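Side-chain contact in SufE-like protein 1, chloroplastic/mitochondrial (Arabidopsis thaliana, PDB 4PUI), which activates the cysteine desulfurase NFS2, helping mobilise cysteine sulfur for iron-sulfur clusters, its C-terminal BolA domain forming this chain: residues A[4-9]-A[81-86]. Sequence-based numbering, arbitrary orientation.
Sequences GSRGMR and SGLHAL
Arg6, in the first turn of helix 5-18, lays its guanidinium against the Gly82-Leu83 peptide of the turn leading into strand 85-91. The closely packed half of the contact is this flat group lying over a peptide, with aliphatic carbon beside it. CD of Arg6 rests 3.9 Å from CB of Leu83, and the backbone N of Leu83 sits over the centre of the guanidinium, 3.6 Å above its plane. Because CG is anti to the backbone N (chi1 166°), the side chain runs out from the helix, and the bend at chi3 (-64°) turns its end along the loop. Glycine suits position 82, since a beta carbon there would collide with NH2 of Arg6 and jam against the preceding carbonyl. Leucine suits position 83: it offers aliphatic surface to the arginine methylenes and, like Arg6, packs on Phe50 of the central strand.

The other half is looser and polar. NH2 of Arg6 gives the carbonyl O of Ser81 a weak, bent bond of 2.8 Å (120° at the hydrogen). A water in the guanidinium plane accepts from NH2 at 2.9 Å, beside exposed Ser81, whose hydroxyl bonds Asp77 O. Arginine suits the place because its N-H groups diverge in one plane: NE pairs with Glu78 and NH1 bonds Glu47 O, while NH2 serves Ser81 and the water. With an alanine here, Glu78 would probably lose one of its arginine partners and Glu47 O this donor, uncovering the Gly82-Leu83 peptide. The contact thus joins the first helix to the loop before the last strand in the alpha-beta-beta-alpha-alpha-beta BolA fold, whose mixed sheet has strand 49-55 in the middle.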
# COMPACT_ATOMS: atom_id res chain seq x y z
N GLY A 4 -10.52 6.67 5.34
CA GLY A 4 -10.26 7.66 6.37
C GLY A 4 -9.01 8.44 6.03
O GLY A 4 -8.43 8.28 4.96
N SER A 5 -8.57 9.29 6.95
CA SER A 5 -7.43 10.15 6.68
C SER A 5 -6.12 9.42 6.34
O SER A 5 -5.42 9.82 5.42
CB SER A 5 -7.21 11.11 7.85
OG SER A 5 -7.08 10.38 9.05
N ARG A 6 -5.80 8.35 7.07
CA ARG A 6 -4.59 7.58 6.77
C ARG A 6 -4.70 6.90 5.40
O ARG A 6 -3.76 6.93 4.61
CB ARG A 6 -4.28 6.51 7.83
CG ARG A 6 -3.25 5.48 7.35
CD ARG A 6 -2.69 4.61 8.49
NE ARG A 6 -1.96 5.43 9.44
CZ ARG A 6 -2.20 5.49 10.74
NH1 ARG A 6 -3.14 4.74 11.29
NH2 ARG A 6 -1.47 6.30 11.50
N GLY A 7 -5.85 6.27 5.14
CA GLY A 7 -6.07 5.61 3.85
C GLY A 7 -5.84 6.58 2.69
O GLY A 7 -5.23 6.23 1.68
N MET A 8 -6.35 7.80 2.84
CA MET A 8 -6.19 8.82 1.81
C MET A 8 -4.72 9.19 1.64
O MET A 8 -4.24 9.35 0.51
CB MET A 8 -7.04 10.05 2.12
CG MET A 8 -8.53 9.80 2.01
SD MET A 8 -8.95 9.11 0.38
CE MET A 8 -8.89 10.57 -0.65
N ARG A 9 -4.00 9.33 2.75
CA ARG A 9 -2.56 9.61 2.67
C ARG A 9 -1.79 8.49 1.98
O ARG A 9 -0.87 8.77 1.19
CB ARG A 9 -1.95 9.84 4.06
CG ARG A 9 -2.34 11.13 4.70
CD ARG A 9 -1.46 11.44 5.91
NE ARG A 9 -1.46 10.38 6.91
CZ ARG A 9 -2.26 10.35 7.96
NH1 ARG A 9 -3.14 11.31 8.15
NH2 ARG A 9 -2.20 9.34 8.83
N SER A 81 3.39 5.28 13.35
CA SER A 81 2.40 6.14 14.02
C SER A 81 0.97 5.64 13.95
O SER A 81 0.03 6.44 13.89
CB SER A 81 2.48 7.58 13.49
OG SER A 81 2.27 7.63 12.09
N GLY A 82 0.79 4.32 13.97
CA GLY A 82 -0.54 3.77 14.12
C GLY A 82 -0.90 2.70 13.12
O GLY A 82 -1.81 1.92 13.37
N LEU A 83 -0.22 2.68 11.98
CA LEU A 83 -0.44 1.64 10.98
C LEU A 83 0.27 0.37 11.44
O LEU A 83 1.47 0.40 11.73
CB LEU A 83 0.10 2.07 9.62
CG LEU A 83 -0.01 1.07 8.47
CD1 LEU A 83 -1.46 0.70 8.30
CD2 LEU A 83 0.57 1.65 7.16
N HIS A 84 -0.47 -0.73 11.53
CA HIS A 84 0.09 -1.97 12.06
C HIS A 84 0.56 -2.92 10.98
O HIS A 84 1.66 -3.45 11.06
CB HIS A 84 -0.93 -2.68 12.95
CG HIS A 84 -1.20 -1.98 14.25
ND1 HIS A 84 -0.48 -0.88 14.66
CD2 HIS A 84 -2.11 -2.23 15.22
CE1 HIS A 84 -0.93 -0.48 15.83
NE2 HIS A 84 -1.92 -1.27 16.19
N ALA A 85 -0.28 -3.12 9.96
CA ALA A 85 0.03 -4.12 8.95
C ALA A 85 -0.43 -3.70 7.57
O ALA A 85 -1.48 -3.08 7.42
CB ALA A 85 -0.60 -5.45 9.32
N LEU A 86 0.37 -4.06 6.57
CA LEU A 86 -0.03 -3.89 5.18
C LEU A 86 0.06 -5.25 4.49
O LEU A 86 1.09 -5.91 4.54
CB LEU A 86 0.89 -2.91 4.45
CG LEU A 86 0.84 -1.46 4.90
CD1 LEU A 86 2.05 -0.71 4.38
CD2 LEU A 86 -0.45 -0.82 4.43
O HOH W 1 0.34 8.49 10.91